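Local coordinates for protein lipopolysaccharide core heptose(I) kinase WaaP (Pseudomonas aeruginosa, PDB 6DFL) that phosphorylates the first heptose of the lipopolysaccharide inner core using ATP, and also acts as a protein tyrosine kinase that autophosphorylates, at residues 46-54 with 108-116; 81-91 with 150-159. One frame throughout, in Å; residues are numbered along the deposited sequence.

Contact 1: residues 46-54 with 108-116; sequences RGYFVKIHR and QHSFIVTEE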
loop_
_atom_site.group_PDB
_atom_site.type_symbol
_atom_site.label_atom_id
_atom_site.label_comp_id
_atom_site.label_asym_id
_atom_site.label_seq_id
_atom_site.Cartn_x
_atom_site.Cartn_y
_atom_site.Cartn_z
ATOM N N ARG A 46 -13.750 -7.377 23.157
ATOM C CA ARG A 46 -13.247 -7.440 21.784
ATOM C C ARG A 46 -12.685 -6.095 21.333
ATOM O O ARG A 46 -11.505 -5.991 20.974
ATOM C CB ARG A 46 -14.345 -7.910 20.818
ATOM C CG ARG A 46 -14.862 -9.337 21.038
ATOM C CD ARG A 46 -13.797 -10.397 20.783
ATOM N NE ARG A 46 -13.805 -11.415 21.836
ATOM C CZ ARG A 46 -12.921 -12.402 21.934
ATOM N NH1 ARG A 46 -11.950 -12.517 21.038
ATOM N NH2 ARG A 46 -13.008 -13.277 22.928
ATOM N N GLY A 47 -13.507 -5.051 21.343
ATOM C CA GLY A 47 -13.040 -3.796 20.786
ATOM C C GLY A 47 -13.543 -3.539 19.379
ATOM O O GLY A 47 -13.293 -4.313 18.452
ATOM N N TYR A 48 -14.277 -2.446 19.221
ATOM C CA TYR A 48 -14.901 -2.070 17.967
ATOM C C TYR A 48 -14.877 -0.555 17.873
ATOM O O TYR A 48 -14.944 0.143 18.887
ATOM C CB TYR A 48 -16.355 -2.540 17.872
ATOM C CG TYR A 48 -16.595 -4.008 18.130
ATOM C CD1 TYR A 48 -16.540 -4.530 19.417
ATOM C CD2 TYR A 48 -16.935 -4.865 17.091
ATOM C CE1 TYR A 48 -16.773 -5.868 19.658
ATOM C CE2 TYR A 48 -17.167 -6.210 17.323
ATOM C CZ TYR A 48 -17.086 -6.709 18.610
ATOM O OH TYR A 48 -17.319 -8.050 18.856
ATOM N N PHE A 49 -14.798 -0.047 16.652
ATOM C CA PHE A 49 -14.853 1.387 16.421
ATOM C C PHE A 49 -16.243 1.746 15.927
ATOM O O PHE A 49 -16.810 1.041 15.088
ATOM C CB PHE A 49 -13.776 1.828 15.434
ATOM C CG PHE A 49 -12.376 1.649 15.962
ATOM C CD1 PHE A 49 -11.860 2.542 16.903
ATOM C CD2 PHE A 49 -11.576 0.590 15.528
ATOM C CE1 PHE A 49 -10.579 2.391 17.403
ATOM C CE2 PHE A 49 -10.283 0.429 16.022
ATOM C CZ PHE A 49 -9.787 1.342 16.966
ATOM N N VAL A 50 -16.812 2.799 16.504
ATOM C CA VAL A 50 -18.173 3.234 16.222
ATOM C C VAL A 50 -18.083 4.569 15.511
ATOM O O VAL A 50 -17.510 5.523 16.055
ATOM C CB VAL A 50 -19.008 3.359 17.504
ATOM C CG1 VAL A 50 -20.360 3.976 17.188
ATOM C CG2 VAL A 50 -19.163 2.004 18.173
ATOM N N LYS A 51 -18.631 4.641 14.302
ATOM C CA LYS A 51 -18.640 5.875 13.530
ATOM C C LYS A 51 -20.092 6.253 13.282
ATOM O O LYS A 51 -20.836 5.484 12.667
ATOM C CB LYS A 51 -17.854 5.707 12.225
ATOM C CG LYS A 51 -16.334 5.616 12.427
ATOM C CD LYS A 51 -15.644 4.690 11.433
ATOM C CE LYS A 51 -15.359 3.314 12.065
ATOM N NZ LYS A 51 -14.517 2.366 11.223
ATOM N N ILE A 52 -20.500 7.414 13.786
ATOM C CA ILE A 52 -21.874 7.894 13.688
ATOM C C ILE A 52 -21.876 9.215 12.938
ATOM O O ILE A 52 -21.102 10.118 13.264
ATOM C CB ILE A 52 -22.512 8.088 15.074
ATOM C CG1 ILE A 52 -22.571 6.773 15.836
ATOM C CG2 ILE A 52 -23.894 8.709 14.941
ATOM C CD1 ILE A 52 -22.813 6.989 17.328
ATOM N N HIS A 53 -22.755 9.334 11.950
ATOM C CA HIS A 53 -22.944 10.570 11.205
ATOM C C HIS A 53 -24.390 10.966 11.450
ATOM O O HIS A 53 -25.281 10.118 11.374
ATOM C CB HIS A 53 -22.646 10.377 9.709
ATOM C CG HIS A 53 -21.422 9.536 9.425
ATOM N ND1 HIS A 53 -20.301 10.035 8.792
ATOM C CD2 HIS A 53 -21.148 8.233 9.690
ATOM C CE1 HIS A 53 -19.389 9.084 8.694
ATOM N NE2 HIS A 53 -19.876 7.984 9.238
ATOM N N ARG A 54 -24.625 12.223 11.801
ATOM C CA ARG A 54 -25.999 12.640 12.075
ATOM C C ARG A 54 -26.329 13.989 11.443
ATOM O O ARG A 54 -26.101 14.196 10.248
ATOM C CB ARG A 54 -26.257 12.684 13.578
ATOM C CG ARG A 54 -27.727 12.883 13.924
ATOM C CD ARG A 54 -27.947 13.197 15.426
ATOM N NE ARG A 54 -27.179 14.354 15.900
ATOM C CZ ARG A 54 -27.634 15.607 15.947
ATOM N NH1 ARG A 54 -28.866 15.893 15.539
ATOM N NH2 ARG A 54 -26.850 16.579 16.403
ATOM N N GLN A 108 -29.067 12.113 6.064
ATOM C CA GLN A 108 -29.370 10.862 6.747
ATOM C C GLN A 108 -28.660 10.796 8.097
ATOM O O GLN A 108 -27.596 11.386 8.285
ATOM C CB GLN A 108 -28.926 9.666 5.890
ATOM C CG GLN A 108 -29.695 9.436 4.592
ATOM C CD GLN A 108 -30.965 8.635 4.812
ATOM O OE1 GLN A 108 -30.940 7.561 5.417
ATOM N NE2 GLN A 108 -32.089 9.168 4.345
ATOM N N HIS A 109 -29.240 10.048 9.028
ATOM C CA HIS A 109 -28.559 9.639 10.254
ATOM C C HIS A 109 -27.962 8.252 10.006
ATOM O O HIS A 109 -28.699 7.299 9.743
ATOM C CB HIS A 109 -29.533 9.617 11.439
ATOM C CG HIS A 109 -28.943 9.101 12.722
ATOM N ND1 HIS A 109 -29.713 8.542 13.722
ATOM C CD2 HIS A 109 -27.669 9.079 13.182
ATOM C CE1 HIS A 109 -28.938 8.185 14.733
ATOM N NE2 HIS A 109 -27.692 8.501 14.431
ATOM N N SER A 110 -26.641 8.127 10.079
ATOM C CA SER A 110 -26.047 6.828 9.812
ATOM C C SER A 110 -25.029 6.442 10.868
ATOM O O SER A 110 -24.544 7.265 11.639
ATOM C CB SER A 110 -25.377 6.774 8.436
ATOM O OG SER A 110 -24.115 7.431 8.469
ATOM N N PHE A 111 -24.682 5.160 10.851
ATOM C CA PHE A 111 -23.660 4.632 11.733
ATOM C C PHE A 111 -23.036 3.404 11.087
ATOM O O PHE A 111 -23.663 2.720 10.268
ATOM C CB PHE A 111 -24.230 4.272 13.104
ATOM C CG PHE A 111 -25.147 3.081 13.091
ATOM C CD1 PHE A 111 -24.646 1.793 13.303
ATOM C CD2 PHE A 111 -26.506 3.238 12.875
ATOM C CE1 PHE A 111 -25.481 0.684 13.289
ATOM C CE2 PHE A 111 -27.353 2.139 12.873
ATOM C CZ PHE A 111 -26.835 0.852 13.069
ATOM N N ILE A 112 -21.802 3.126 11.485
ATOM C CA ILE A 112 -21.152 1.878 11.130
ATOM C C ILE A 112 -20.164 1.528 12.230
ATOM O O ILE A 112 -19.378 2.372 12.664
ATOM C CB ILE A 112 -20.466 1.959 9.746
ATOM C CG1 ILE A 112 -19.758 0.659 9.401
ATOM C CG2 ILE A 112 -19.485 3.123 9.671
ATOM C CD1 ILE A 112 -19.126 0.706 8.020
ATOM N N VAL A 113 -20.186 0.271 12.652
ATOM C CA VAL A 113 -19.282 -0.255 13.666
ATOM C C VAL A 113 -18.390 -1.318 13.024
ATOM O O VAL A 113 -18.897 -2.323 12.519
ATOM C CB VAL A 113 -20.062 -0.856 14.837
ATOM C CG1 VAL A 113 -19.097 -1.336 15.885
ATOM C CG2 VAL A 113 -21.050 0.159 15.372
ATOM N N THR A 114 -17.071 -1.113 13.088
ATOM C CA THR A 114 -16.067 -2.035 12.580
ATOM C C THR A 114 -15.306 -2.678 13.730
ATOM O O THR A 114 -15.017 -2.029 14.738
ATOM C CB THR A 114 -15.056 -1.316 11.671
ATOM O OG1 THR A 114 -14.337 -0.323 12.424
ATOM C CG2 THR A 114 -15.760 -0.650 10.497
ATOM N N GLU A 115 -14.957 -3.950 13.557
ATOM C CA GLU A 115 -14.090 -4.636 14.503
ATOM C C GLU A 115 -12.708 -3.997 14.545
ATOM O O GLU A 115 -12.218 -3.446 13.554
ATOM C CB GLU A 115 -13.938 -6.107 14.136
ATOM C CG GLU A 115 -15.143 -6.969 14.441
ATOM C CD GLU A 115 -14.951 -8.415 13.968
ATOM O OE1 GLU A 115 -13.986 -8.692 13.214
ATOM O OE2 GLU A 115 -15.769 -9.280 14.349
ATOM N N GLU A 116 -12.078 -4.076 15.713
ATOM C CA GLU A 116 -10.700 -3.644 15.839
ATOM C C GLU A 116 -9.769 -4.696 15.251
ATOM O O GLU A 116 -10.001 -5.900 15.377
ATOM C CB GLU A 116 -10.337 -3.393 17.297
ATOM C CG GLU A 116 -8.998 -2.707 17.459
ATOM C CD GLU A 116 -8.676 -2.370 18.909
ATOM O OE1 GLU A 116 -8.881 -3.246 19.775
ATOM O OE2 GLU A 116 -8.221 -1.232 19.169
#
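Val50 and Val113 run alongside each other in one direction, with CG2 of Val50 3.8 Å from CG2 of Val113. They sit at the middle of an antiparallel strand pair, 48-53 against 109-115, in the five-stranded sheet of the N-terminal lobe of a protein kinase-like fold. CG1 of Val113 also reaches CB of Tyr48, at 3.6 Å. Further along this face, CG1 of Ile52 meets CB of Phe111. The Phe111 ring itself turns from the neighbouring strand, because CG is wedged between N and C of its own backbone (chi1 70°). There it packs edge-to-face on Phe19. Val22 of helix 18-24 covers Phe111 and Val113 on the same side.

The backbones are joined by reciprocal bonds at three hydrogen-bonded pairs: Phe49 with Thr114, Lys51 with Ile112 and His53 with Ser110. The bond from Ser110 N to His53 O is 2.7 Å long. The same oxygen lies in the plane of the His109 ring at its edge, 3.2 Å from CD2 of His109. Ser110 OG approaches the His53 ring and accepts a bond from Ala75 N.

On the face of Phe49 and Lys51 the lysine chain bends at chi2 and chi3 and lies nearly square across Thr114. Lys51 NZ donates to Thr114 OG1 at 3.0 Å and forms a salt bridge to Glu78 of helix 76-87. The link from Lys51 to Glu78 is consistent with the lysine to helix-C glutamate pair seen in active protein kinases. With Glu78, Thr114 probably fixes the position of NZ.

At the sheet end, CG of Glu116 packs 3.7 Å from CE2 of Phe49, with carboxylate and ring planes 77° apart. OE1 of Glu116 forms a salt bridge with Arg40, while Glu116 N donates to Gly47 O at 3.0 Å.

Contact 2: residues 81-91 with 150-159; sequences AIRRLHEAGVA and MVGDMHRAGV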
loop_
_atom_site.group_PDB
_atom_site.type_symbol
_atom_site.label_atom_id
_atom_site.label_comp_id
_atom_site.label_asym_id
_atom_site.label_seq_id
_atom_site.Cartn_x
_atom_site.Cartn_y
_atom_site.Cartn_z
ATOM N N ALA A 81 -17.246 0.267 0.507
ATOM C CA ALA A 81 -15.851 -0.094 0.261
ATOM C C ALA A 81 -15.508 -1.391 0.969
ATOM O O ALA A 81 -14.937 -2.310 0.374
ATOM C CB ALA A 81 -14.910 1.013 0.713
ATOM N N ILE A 82 -15.850 -1.480 2.253
ATOM C CA ILE A 82 -15.584 -2.702 3.003
ATOM C C ILE A 82 -16.248 -3.886 2.334
ATOM O O ILE A 82 -15.662 -4.968 2.226
ATOM C CB ILE A 82 -16.049 -2.543 4.455
ATOM C CG1 ILE A 82 -15.179 -1.512 5.172
ATOM C CG2 ILE A 82 -16.057 -3.898 5.163
ATOM C CD1 ILE A 82 -15.541 -1.390 6.609
ATOM N N ARG A 83 -17.472 -3.702 1.848
ATOM C CA ARG A 83 -18.169 -4.833 1.252
ATOM C C ARG A 83 -17.542 -5.227 -0.079
ATOM O O ARG A 83 -17.377 -6.417 -0.359
ATOM C CB ARG A 83 -19.651 -4.504 1.105
ATOM C CG ARG A 83 -20.366 -4.468 2.458
ATOM C CD ARG A 83 -21.213 -5.701 2.701
ATOM N NE ARG A 83 -22.545 -5.480 2.144
ATOM C CZ ARG A 83 -23.599 -6.264 2.356
ATOM N NH1 ARG A 83 -23.481 -7.343 3.127
ATOM N NH2 ARG A 83 -24.771 -5.962 1.799
ATOM N N ARG A 84 -17.164 -4.248 -0.907
ATOM C CA ARG A 84 -16.507 -4.593 -2.160
ATOM C C ARG A 84 -15.147 -5.220 -1.912
ATOM O O ARG A 84 -14.788 -6.197 -2.579
ATOM C CB ARG A 84 -16.362 -3.376 -3.075
ATOM C CG ARG A 84 -15.603 -3.688 -4.379
ATOM C CD ARG A 84 -16.522 -4.284 -5.512
ATOM N NE ARG A 84 -17.314 -3.202 -6.132
ATOM C CZ ARG A 84 -18.630 -3.078 -5.974
ATOM N NH1 ARG A 84 -19.275 -4.008 -5.266
ATOM N NH2 ARG A 84 -19.307 -2.051 -6.515
ATOM N N LEU A 85 -14.374 -4.695 -0.957
ATOM C CA LEU A 85 -13.046 -5.256 -0.721
ATOM C C LEU A 85 -13.122 -6.694 -0.234
ATOM O O LEU A 85 -12.223 -7.489 -0.521
ATOM C CB LEU A 85 -12.275 -4.413 0.280
ATOM C CG LEU A 85 -11.756 -3.098 -0.270
ATOM C CD1 LEU A 85 -10.753 -2.513 0.700
ATOM C CD2 LEU A 85 -11.153 -3.300 -1.648
ATOM N N HIS A 86 -14.169 -7.039 0.522
ATOM C CA HIS A 86 -14.349 -8.420 0.944
ATOM C C HIS A 86 -14.653 -9.318 -0.253
ATOM O O HIS A 86 -14.064 -10.396 -0.391
ATOM C CB HIS A 86 -15.457 -8.503 1.995
ATOM C CG HIS A 86 -15.001 -8.141 3.385
ATOM N ND1 HIS A 86 -14.832 -9.077 4.383
ATOM C CD2 HIS A 86 -14.676 -6.946 3.939
ATOM C CE1 HIS A 86 -14.423 -8.478 5.488
ATOM N NE2 HIS A 86 -14.316 -7.184 5.243
ATOM N N GLU A 87 -15.553 -8.883 -1.137
ATOM C CA GLU A 87 -15.780 -9.606 -2.384
ATOM C C GLU A 87 -14.472 -9.846 -3.123
ATOM O O GLU A 87 -14.200 -10.964 -3.577
ATOM C CB GLU A 87 -16.764 -8.833 -3.269
ATOM C CG GLU A 87 -18.182 -8.727 -2.702
ATOM C CD GLU A 87 -19.034 -7.700 -3.417
ATOM O OE1 GLU A 87 -18.806 -7.447 -4.637
ATOM O OE2 GLU A 87 -19.928 -7.119 -2.744
ATOM N N ALA A 88 -13.629 -8.818 -3.226
ATOM C CA ALA A 88 -12.410 -8.876 -4.024
ATOM C C ALA A 88 -11.236 -9.522 -3.304
ATOM O O ALA A 88 -10.141 -9.584 -3.877
ATOM C CB ALA A 88 -12.011 -7.477 -4.483
ATOM N N GLY A 89 -11.429 -10.001 -2.077
ATOM C CA GLY A 89 -10.343 -10.640 -1.359
ATOM C C GLY A 89 -9.265 -9.716 -0.820
ATOM O O GLY A 89 -8.141 -10.176 -0.583
ATOM N N VAL A 90 -9.567 -8.428 -0.622
ATOM C CA VAL A 90 -8.612 -7.459 -0.100
ATOM C C VAL A 90 -8.840 -7.334 1.401
ATOM O O VAL A 90 -9.936 -6.964 1.847
ATOM C CB VAL A 90 -8.757 -6.094 -0.785
ATOM C CG1 VAL A 90 -7.923 -5.061 -0.076
ATOM C CG2 VAL A 90 -8.353 -6.197 -2.218
ATOM N N ALA A 91 -7.798 -7.608 2.168
ATOM C CA ALA A 91 -7.918 -7.702 3.609
ATOM C C ALA A 91 -8.191 -6.324 4.232
ATOM O O ALA A 91 -7.456 -5.361 4.003
ATOM C CB ALA A 91 -6.639 -8.330 4.151
HETATM N N MSE A 150 -2.339 -4.715 -3.048
HETATM C CA MSE A 150 -3.612 -4.416 -2.429
HETATM C C MSE A 150 -4.254 -3.227 -3.097
HETATM O O MSE A 150 -5.442 -3.250 -3.414
HETATM C CB MSE A 150 -3.432 -4.170 -0.958
HETATM C CG MSE A 150 -3.080 -5.410 -0.174
HETATM SE SE MSE A 150 -3.047 -4.933 1.719
HETATM C CE MSE A 150 -4.917 -4.529 2.026
ATOM N N VAL A 151 -3.450 -2.198 -3.354
ATOM C CA VAL A 151 -3.972 -0.981 -3.968
ATOM C C VAL A 151 -4.439 -1.267 -5.390
ATOM O O VAL A 151 -5.582 -0.970 -5.759
ATOM C CB VAL A 151 -2.907 0.134 -3.912
ATOM C CG1 VAL A 151 -3.336 1.370 -4.679
ATOM C CG2 VAL A 151 -2.580 0.506 -2.467
ATOM N N GLY A 152 -3.564 -1.863 -6.208
ATOM C CA GLY A 152 -4.003 -2.398 -7.488
ATOM C C GLY A 152 -5.274 -3.212 -7.386
ATOM O O GLY A 152 -6.228 -2.975 -8.127
ATOM N N ASP A 153 -5.319 -4.159 -6.437
ATOM C CA ASP A 153 -6.520 -4.976 -6.261
ATOM C C ASP A 153 -7.725 -4.120 -5.903
ATOM O O ASP A 153 -8.815 -4.290 -6.467
ATOM C CB ASP A 153 -6.286 -6.040 -5.185
ATOM C CG ASP A 153 -5.756 -7.367 -5.765
ATOM O OD1 ASP A 153 -5.400 -7.396 -6.959
ATOM O OD2 ASP A 153 -5.697 -8.368 -5.016
HETATM N N MSE A 154 -7.539 -3.187 -4.977
HETATM C CA MSE A 154 -8.554 -2.240 -4.595
HETATM C C MSE A 154 -9.095 -1.478 -5.803
HETATM O O MSE A 154 -10.306 -1.371 -5.983
HETATM C CB MSE A 154 -7.956 -1.273 -3.598
HETATM C CG MSE A 154 -8.878 -0.716 -2.567
HETATM SE SE MSE A 154 -7.782 0.437 -1.418
HETATM C CE MSE A 154 -7.570 1.943 -2.640
ATOM N N HIS A 155 -8.181 -0.932 -6.608
ATOM C CA HIS A 155 -8.594 -0.130 -7.750
ATOM C C HIS A 155 -9.312 -0.975 -8.779
ATOM O O HIS A 155 -10.363 -0.570 -9.285
ATOM C CB HIS A 155 -7.399 0.553 -8.390
ATOM C CG HIS A 155 -6.870 1.690 -7.592
ATOM N ND1 HIS A 155 -5.662 2.291 -7.866
ATOM C CD2 HIS A 155 -7.388 2.340 -6.525
ATOM C CE1 HIS A 155 -5.456 3.261 -6.993
ATOM N NE2 HIS A 155 -6.489 3.312 -6.175
ATOM N N ARG A 156 -8.754 -2.158 -9.113
ATOM C CA ARG A 156 -9.414 -3.014 -10.094
ATOM C C ARG A 156 -10.750 -3.480 -9.562
ATOM O O ARG A 156 -11.606 -3.909 -10.339
ATOM C CB ARG A 156 -8.570 -4.256 -10.484
ATOM C CG ARG A 156 -7.207 -3.975 -11.135
ATOM C CD ARG A 156 -6.188 -5.144 -10.933
ATOM N NE ARG A 156 -4.816 -4.662 -10.696
ATOM C CZ ARG A 156 -4.032 -5.057 -9.692
ATOM N NH1 ARG A 156 -4.448 -5.955 -8.804
ATOM N NH2 ARG A 156 -2.811 -4.553 -9.563
ATOM N N ALA A 157 -10.967 -3.418 -8.252
ATOM C CA ALA A 157 -12.265 -3.879 -7.800
ATOM C C ALA A 157 -13.266 -2.739 -7.730
ATOM O O ALA A 157 -14.402 -2.961 -7.307
ATOM C CB ALA A 157 -12.143 -4.615 -6.463
ATOM N N GLY A 158 -12.897 -1.545 -8.192
ATOM C CA GLY A 158 -13.807 -0.412 -8.226
ATOM C C GLY A 158 -13.777 0.511 -7.015
ATOM O O GLY A 158 -14.642 1.399 -6.909
ATOM N N VAL A 159 -12.800 0.355 -6.126
ATOM C CA VAL A 159 -12.694 1.156 -4.912
ATOM C C VAL A 159 -11.459 2.032 -5.015
ATOM O O VAL A 159 -10.352 1.519 -5.206
ATOM C CB VAL A 159 -12.607 0.274 -3.662
ATOM C CG1 VAL A 159 -12.235 1.130 -2.461
ATOM C CG2 VAL A 159 -13.910 -0.419 -3.426
#
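The carbonyl oxygen of Ala157 is approached by three successive atoms of Arg84. CD of Arg84 is 3.1 Å from Ala157 O, with CG and NE at similar range. The oxygen lies at the edge of the guanidinium, in its plane. Arg84 starts with CG anti to the backbone N (chi1 177°), then bends at chi2 and chi3, which lays the chain alongside this oxygen. Its NH1 forms a 3.5 Å salt bridge to OE1 of Glu87, and NH2 has weak partners in Asp196 and Arg195.

Most of the rest is apolar. CB of Ala88 meets CB of Ala157 at 3.5 Å. The Arg84 and Val159 side chains run past each other in opposite directions, CG2 of Val159 3.8 Å from CG of Arg84. Leu85 crosses Met154, a selenomethionine, with CD2 of Leu85 3.6 Å from CG of Met154. Val90 rests CG2 on CB of Asp153, at 3.6 Å, and CG1 on CE of Met150, also a selenomethionine.

Both helices end here in Schellman motifs, with Gly89 and Gly158 at positive phi. Val90 N bonds back to Leu85 O, and Val159 N to Met154 O at 3.0 Å. The turns bring Val90 and Val159 onto the opposing segment. By analogy with protein kinases, helix 76-87 probably corresponds to helix C, and helix 137-156 to helix E, which leads into the probable catalytic loop. The chemistry suggests that apolar fit probably does more than directed polar bonds to set how the helix ends meet.

In the fold
From the N terminus, the chain passes strands 2-5 and 37-41 before strand 48-53, then the unmodelled 55-72, to helix 76-87. It continues through strand 95-101 and returns to strand 109-115. Contact 1 closes this loop within the N-terminal lobe. Contact 2 opens on helix 76-87, inside that loop, and closes only at the end of helix 137-156, so the two contacts cross. Contact 1 joins two neighbouring strands of the N-lobe sheet; contact 2 ties the helix beside it to the C-terminal lobe, near Asp163, the probable active-site residue. The centres are 20 Å apart, yet the contacts touch where CG2 of Thr114 packs 4.0 Å from CD1 of Ile82.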